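Local coordinates for protein uronate dehydrogenase (Agrobacterium tumefaciens, PDB 3RFX) that probably catalyses the NAD-dependent oxidation of uronic acids such as galacturonate and glucuronate, at residues P168-Y173 with S177-H182; G212-S217 with R252-T257. The protein carries 1 engineered substitution. All blocks are in the same frame, centred on the assembly; numbering follows the deposited sequence.

Contact 1: P168-Y173 with S177-H182. With PO4 (phosphate ion), chain F.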
loop_
_atom_site.group_PDB
_atom_site.type_symbol
_atom_site.label_atom_id
_atom_site.label_comp_id
_atom_site.label_asym_id
_atom_site.label_seq_id
_atom_site.Cartn_x
_atom_site.Cartn_y
_atom_site.Cartn_z
ATOM N N PRO A 168 4.632 -26.050 -26.195
ATOM C CA PRO A 168 4.735 -25.527 -27.559
ATOM C C PRO A 168 3.626 -24.531 -27.881
ATOM O O PRO A 168 3.860 -23.577 -28.621
ATOM C CB PRO A 168 4.597 -26.785 -28.426
ATOM C CG PRO A 168 5.090 -27.886 -27.543
ATOM C CD PRO A 168 4.633 -27.522 -26.161
ATOM N N GLU A 169 2.437 -24.755 -27.332
ATOM C CA GLU A 169 1.328 -23.821 -27.506
ATOM C C GLU A 169 0.309 -23.993 -26.373
ATOM O O GLU A 169 0.259 -25.039 -25.726
ATOM C CB GLU A 169 0.654 -24.033 -28.870
ATOM C CG GLU A 169 -0.035 -25.372 -28.993
ATOM C CD GLU A 169 -0.671 -25.606 -30.366
ATOM O OE1 GLU A 169 -0.699 -24.673 -31.197
ATOM O OE2 GLU A 169 -1.149 -26.732 -30.607
ATOM N N PRO A 170 -0.505 -22.960 -26.125
ATOM C CA PRO A 170 -1.557 -23.102 -25.105
ATOM C C PRO A 170 -2.531 -24.188 -25.556
ATOM O O PRO A 170 -2.865 -24.222 -26.743
ATOM C CB PRO A 170 -2.270 -21.740 -25.139
ATOM C CG PRO A 170 -1.324 -20.806 -25.840
ATOM C CD PRO A 170 -0.530 -21.648 -26.791
ATOM N N ASN A 171 -2.983 -25.051 -24.658
ATOM C CA ASN A 171 -3.961 -26.068 -25.071
ATOM C C ASN A 171 -5.188 -26.215 -24.186
ATOM O O ASN A 171 -5.953 -27.162 -24.336
ATOM C CB ASN A 171 -3.306 -27.430 -25.262
ATOM C CG ASN A 171 -2.562 -27.885 -24.045
ATOM O OD1 ASN A 171 -3.138 -28.002 -22.964
ATOM N ND2 ASN A 171 -1.263 -28.148 -24.203
ATOM N N ASN A 172 -5.373 -25.285 -23.261
ATOM C CA ASN A 172 -6.621 -25.213 -22.522
ATOM C C ASN A 172 -6.842 -23.788 -22.025
ATOM O O ASN A 172 -5.971 -22.923 -22.195
ATOM C CB ASN A 172 -6.668 -26.248 -21.386
ATOM C CG ASN A 172 -5.650 -25.978 -20.289
ATOM O OD1 ASN A 172 -5.438 -24.837 -19.882
ATOM N ND2 ASN A 172 -5.036 -27.042 -19.783
ATOM N N TYR A 173 -7.996 -23.542 -21.418
ATOM C CA TYR A 173 -8.384 -22.177 -21.057
ATOM C C TYR A 173 -7.394 -21.524 -20.090
ATOM O O TYR A 173 -7.079 -20.337 -20.211
ATOM C CB TYR A 173 -9.797 -22.132 -20.462
ATOM C CG TYR A 173 -10.381 -20.733 -20.488
ATOM C CD1 TYR A 173 -11.140 -20.297 -21.568
ATOM C CD2 TYR A 173 -10.138 -19.838 -19.449
ATOM C CE1 TYR A 173 -11.655 -19.005 -21.608
ATOM C CE2 TYR A 173 -10.644 -18.542 -19.483
ATOM C CZ TYR A 173 -11.400 -18.136 -20.568
ATOM O OH TYR A 173 -11.903 -16.848 -20.605
ATOM N N SER A 177 -3.729 -17.812 -19.806
ATOM C CA SER A 177 -3.116 -16.950 -18.798
ATOM C C SER A 177 -1.706 -17.407 -18.442
ATOM O O SER A 177 -0.836 -16.569 -18.218
ATOM C CB SER A 177 -3.972 -16.886 -17.522
ATOM O OG SER A 177 -5.288 -16.416 -17.811
ATOM N N THR A 178 -1.485 -18.723 -18.376
ATOM C CA THR A 178 -0.236 -19.256 -17.818
ATOM C C THR A 178 0.854 -19.609 -18.832
ATOM O O THR A 178 1.985 -19.912 -18.438
ATOM C CB THR A 178 -0.479 -20.517 -16.958
ATOM O OG1 THR A 178 -1.022 -21.554 -17.782
ATOM C CG2 THR A 178 -1.442 -20.232 -15.801
ATOM N N TRP A 179 0.525 -19.580 -20.119
ATOM C CA TRP A 179 1.470 -20.005 -21.153
ATOM C C TRP A 179 2.781 -19.247 -21.057
ATOM O O TRP A 179 2.796 -18.024 -20.933
ATOM C CB TRP A 179 0.888 -19.794 -22.548
ATOM C CG TRP A 179 1.726 -20.385 -23.662
ATOM C CD1 TRP A 179 2.272 -21.637 -23.703
ATOM C CD2 TRP A 179 2.083 -19.750 -24.894
ATOM N NE1 TRP A 179 2.955 -21.818 -24.887
ATOM C CE2 TRP A 179 2.853 -20.672 -25.634
ATOM C CE3 TRP A 179 1.827 -18.487 -25.447
ATOM C CZ2 TRP A 179 3.363 -20.376 -26.896
ATOM C CZ3 TRP A 179 2.335 -18.192 -26.696
ATOM C CH2 TRP A 179 3.096 -19.134 -27.409
ATOM N N PHE A 180 3.874 -20.000 -21.128
ATOM C CA PHE A 180 5.231 -19.449 -21.156
ATOM C C PHE A 180 5.892 -20.083 -22.371
ATOM O O PHE A 180 6.235 -21.264 -22.336
ATOM C CB PHE A 180 5.966 -19.879 -19.892
ATOM C CG PHE A 180 7.247 -19.108 -19.616
ATOM C CD1 PHE A 180 7.506 -17.891 -20.240
ATOM C CD2 PHE A 180 8.162 -19.597 -18.697
ATOM C CE1 PHE A 180 8.683 -17.183 -19.957
ATOM C CE2 PHE A 180 9.331 -18.894 -18.402
ATOM C CZ PHE A 180 9.586 -17.693 -19.028
ATOM N N SER A 181 6.048 -19.326 -23.450
ATOM C CA SER A 181 6.565 -19.907 -24.693
ATOM C C SER A 181 8.033 -20.317 -24.553
ATOM O O SER A 181 8.757 -19.791 -23.709
ATOM C CB SER A 181 6.424 -18.930 -25.856
ATOM O OG SER A 181 7.343 -17.849 -25.717
ATOM N N HIS A 182 8.471 -21.258 -25.385
ATOM C CA HIS A 182 9.884 -21.622 -25.406
ATOM C C HIS A 182 10.755 -20.402 -25.683
ATOM O O HIS A 182 11.744 -20.171 -24.978
ATOM C CB HIS A 182 10.151 -22.714 -26.445
ATOM C CG HIS A 182 9.525 -24.027 -26.106
ATOM N ND1 HIS A 182 9.317 -25.017 -27.042
ATOM C CD2 HIS A 182 9.049 -24.510 -24.934
ATOM C CE1 HIS A 182 8.752 -26.057 -26.459
ATOM N NE2 HIS A 182 8.578 -25.777 -25.181
HETATM P P PO4 F . 11.123 -25.223 -30.119
HETATM O O1 PO4 F . 9.841 -24.618 -29.595
HETATM O O2 PO4 F . 11.396 -24.691 -31.505
HETATM O O3 PO4 F . 12.270 -24.850 -29.213
HETATM O O4 PO4 F . 10.989 -26.726 -30.161
HETATM O O HOH W 1 6.620 -22.496 -27.092
HETATM O O HOH W 2 -7.476 -17.656 -18.866
#

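Contact 2: G212-S217 with R252-T257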
loop_
_atom_site.group_PDB
_atom_site.type_symbol
_atom_site.label_atom_id
_atom_site.label_comp_id
_atom_site.label_asym_id
_atom_site.label_seq_id
_atom_site.Cartn_x
_atom_site.Cartn_y
_atom_site.Cartn_z
ATOM N N GLY A 212 -2.881 -12.628 -18.631
ATOM C CA GLY A 212 -1.949 -12.942 -17.556
ATOM C C GLY A 212 -2.428 -12.476 -16.186
ATOM O O GLY A 212 -3.132 -11.455 -16.077
ATOM N N TRP A 213 -2.045 -13.223 -15.145
ATOM C CA TRP A 213 -2.438 -12.946 -13.769
ATOM C C TRP A 213 -1.330 -12.269 -12.958
ATOM O O TRP A 213 -1.558 -11.898 -11.810
ATOM C CB TRP A 213 -2.755 -14.253 -13.025
ATOM C CG TRP A 213 -3.795 -15.132 -13.677
ATOM C CD1 TRP A 213 -4.898 -14.735 -14.365
ATOM C CD2 TRP A 213 -3.818 -16.566 -13.657
ATOM N NE1 TRP A 213 -5.618 -15.850 -14.790
ATOM C CE2 TRP A 213 -4.963 -16.979 -14.369
ATOM C CE3 TRP A 213 -2.971 -17.537 -13.110
ATOM C CZ2 TRP A 213 -5.285 -18.325 -14.542
ATOM C CZ3 TRP A 213 -3.287 -18.877 -13.292
ATOM C CH2 TRP A 213 -4.435 -19.256 -13.995
ATOM N N TRP A 214 -0.136 -12.147 -13.540
ATOM C CA TRP A 214 1.080 -11.880 -12.754
ATOM C C TRP A 214 1.817 -10.608 -13.169
ATOM O O TRP A 214 1.901 -10.289 -14.342
ATOM C CB TRP A 214 2.048 -13.074 -12.840
ATOM C CG TRP A 214 1.424 -14.378 -12.423
ATOM C CD1 TRP A 214 0.533 -14.576 -11.394
ATOM C CD2 TRP A 214 1.650 -15.661 -13.010
ATOM N NE1 TRP A 214 0.189 -15.905 -11.322
ATOM C CE2 TRP A 214 0.858 -16.592 -12.301
ATOM C CE3 TRP A 214 2.439 -16.116 -14.074
ATOM C CZ2 TRP A 214 0.832 -17.947 -12.625
ATOM C CZ3 TRP A 214 2.410 -17.466 -14.396
ATOM C CH2 TRP A 214 1.618 -18.365 -13.668
ATOM N N ASP A 215 2.372 -9.910 -12.186
ATOM C CA ASP A 215 2.964 -8.592 -12.408
ATOM C C ASP A 215 4.484 -8.678 -12.252
ATOM O O ASP A 215 4.966 -8.853 -11.151
ATOM C CB ASP A 215 2.392 -7.609 -11.377
ATOM C CG ASP A 215 3.042 -6.224 -11.444
ATOM O OD1 ASP A 215 3.785 -5.932 -12.407
ATOM O OD2 ASP A 215 2.797 -5.425 -10.522
ATOM N N ASN A 216 5.216 -8.579 -13.361
ATOM C CA ASN A 216 6.681 -8.619 -13.342
ATOM C C ASN A 216 7.300 -7.224 -13.387
ATOM O O ASN A 216 8.475 -7.082 -13.721
ATOM C CB ASN A 216 7.204 -9.396 -14.556
ATOM C CG ASN A 216 7.415 -10.872 -14.274
ATOM O OD1 ASN A 216 7.779 -11.265 -13.166
ATOM N ND2 ASN A 216 7.215 -11.700 -15.298
ATOM N N SER A 217 6.522 -6.191 -13.092
ATOM C CA SER A 217 7.018 -4.826 -13.309
ATOM C C SER A 217 8.261 -4.498 -12.470
ATOM O O SER A 217 9.096 -3.687 -12.883
ATOM C CB SER A 217 5.924 -3.782 -13.070
ATOM O OG SER A 217 5.515 -3.785 -11.718
ATOM N N ARG A 252 -10.770 -21.842 -11.671
ATOM C CA ARG A 252 -11.018 -21.209 -10.372
ATOM C C ARG A 252 -9.747 -20.873 -9.595
ATOM O O ARG A 252 -9.704 -19.881 -8.861
ATOM C CB ARG A 252 -11.919 -22.091 -9.507
ATOM C CG ARG A 252 -13.386 -22.082 -9.962
ATOM C CD ARG A 252 -14.183 -23.126 -9.193
ATOM N NE ARG A 252 -14.040 -22.958 -7.745
ATOM C CZ ARG A 252 -14.424 -23.855 -6.837
ATOM N NH1 ARG A 252 -14.989 -24.997 -7.213
ATOM N NH2 ARG A 252 -14.242 -23.608 -5.550
ATOM N N PHE A 253 -8.727 -21.709 -9.758
ATOM C CA PHE A 253 -7.499 -21.598 -8.975
ATOM C C PHE A 253 -6.291 -21.474 -9.872
ATOM O O PHE A 253 -6.217 -22.111 -10.926
ATOM C CB PHE A 253 -7.339 -22.803 -8.048
ATOM C CG PHE A 253 -8.428 -22.914 -7.025
ATOM C CD1 PHE A 253 -8.379 -22.168 -5.860
ATOM C CD2 PHE A 253 -9.515 -23.747 -7.243
ATOM C CE1 PHE A 253 -9.384 -22.264 -4.911
ATOM C CE2 PHE A 253 -10.522 -23.846 -6.301
ATOM C CZ PHE A 253 -10.460 -23.101 -5.139
ATOM N N GLN A 254 -5.327 -20.658 -9.453
ATOM C CA GLN A 254 -4.151 -20.437 -10.289
ATOM C C GLN A 254 -3.337 -21.717 -10.525
ATOM O O GLN A 254 -2.724 -21.882 -11.585
ATOM C CB GLN A 254 -3.302 -19.289 -9.722
ATOM C CG GLN A 254 -4.097 -17.983 -9.764
ATOM C CD GLN A 254 -3.239 -16.745 -9.625
ATOM O OE1 GLN A 254 -2.029 -16.793 -9.844
ATOM N NE2 GLN A 254 -3.869 -15.625 -9.276
ATOM N N GLY A 255 -3.380 -22.629 -9.561
ATOM C CA GLY A 255 -2.742 -23.930 -9.693
ATOM C C GLY A 255 -3.567 -24.941 -10.481
ATOM O O GLY A 255 -3.135 -26.078 -10.696
ATOM N N GLY A 256 -4.747 -24.535 -10.936
ATOM C CA GLY A 256 -5.589 -25.437 -11.711
ATOM C C GLY A 256 -5.950 -26.695 -10.939
ATOM O O GLY A 256 -6.178 -26.639 -9.730
ATOM N N THR A 257 -5.998 -27.836 -11.625
ATOM C CA THR A 257 -6.431 -29.079 -10.975
ATOM C C THR A 257 -5.506 -29.589 -9.855
ATOM O O THR A 257 -5.875 -30.500 -9.118
ATOM C CB THR A 257 -6.696 -30.209 -12.000
ATOM O OG1 THR A 257 -5.486 -30.525 -12.690
ATOM C CG2 THR A 257 -7.750 -29.767 -13.013
#

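Contact 1: P168-Y173 with S177-H182
Pro170 lays the CG-CD edge of its ring over one face of the Trp179 indole. Pro170 CD stands 3.8 Å from the centroid of the five-membered ring and 13° off its normal, a CH-pi contact, while Pro170 CG rests 3.7 Å from Trp179 CD2, near the fusion of the two rings. Trp179 can meet the proline because its CG is anti to the backbone N (chi1 -172°), which sends the indole across to 168-173, a segment running back almost antiparallel to 177-182. On the opposite face, toward the rim, lies CB of Ser181, so the indole is sandwiched. Trp179 NE1 passes 3.7 Å from Glu169 CA but gives its hydrogen to the carbonyl of Thr167, a bond that helps fix the rotation of the ring.

Polar links between the segments run through water. One water accepts from His182 N at 2.8 Å and gives a weak bond to Pro168 O; another donates to both Tyr173 O and Ser177 OG, which also bonds Ala211 O. His182 CE1 comes within 4.2 Å of Pro168 CG, and His182 ND1 donates in the ring plane to O1 of a phosphate, 2.6 Å away and nearly straight at 171°. Arg22 holds the same phosphate, probably an ion from the crystallisation liquor. This is the turn that carries the chain from the loop after strand 158-163 through helix 175-178 to helix 182-194. With an apolar proline-indole centre and water-bridged ends, the two limbs are probably held together mainly by packing, and the phosphate would probably favour a cationic His182 in this crystal.

Contact 2: G212-S217 with R252-T257
A type I beta turn, Phe253 to Gly256, in the loop region that follows the last helix of this Rossmann-fold enzyme, presents Gln254 to two consecutive tryptophans of the loop after strand 202-205. Within the turn Gly256 N bonds Phe253 O. Gln254 starts with CG anti to its carbonyl carbon (chi1 -64°) and then runs out extended, which carries the amide past the Trp213 indole to Trp214.

Trp213 supplies the apolar part of the contact. The glutamine stem passes above the CE3-CZ3 side of its six-membered ring, with Trp213 CE3 3.6 Å from Gln254 CG and Trp213 CZ3 3.5 Å from Gln254 CA; indole and amide planes are inclined by 43°. The same indole touches Ser177 and Thr178 of helix 175-178 and packs on Phe221 of a second subunit, so the glutamine is held against a ring that also reaches a subunit interface.

The two ends of the buried amide are both engaged. Gln254 NE2 donates to Pro119 O, consistent with the modelled amide orientation, with OE1 toward Trp214. Trp214 in turn is stacked on Trp204. The link between the two loops is the hydrogen bond from Trp214 NE1 to Gln254 OE1, 2.8 Å long with an N-H...O angle of 160°. The oxygen lies at the indole edge, close to the ring plane, whereas on the glutamine side the Trp214 NE1 donor sits tilted out of the plane of the Gln254 carbonyl.

Contact 1 closes before contact 2 opens, and strand 202-205, at one edge of the parallel sheet, falls between them in the chain. Their centres are about 12 Å apart on the same side of the chain's centre, and they meet at helix 175-178: Ser177 OG lies 3.1 Å from Trp213 NE1, and Thr178 CG2 packs 3.4 Å from Trp213 CZ3. Loops after strands 158-163 and 202-205 and helix 234-238 are thus joined into one patch. Both also touch a second subunit (Tyr173 on its Pro196, Trp213 on its Phe221), so the patch lies at a subunit interface. Contact 1 is nearer the bound NAD, the His182 side chain about 9 Å away against about 14 Å for Trp214.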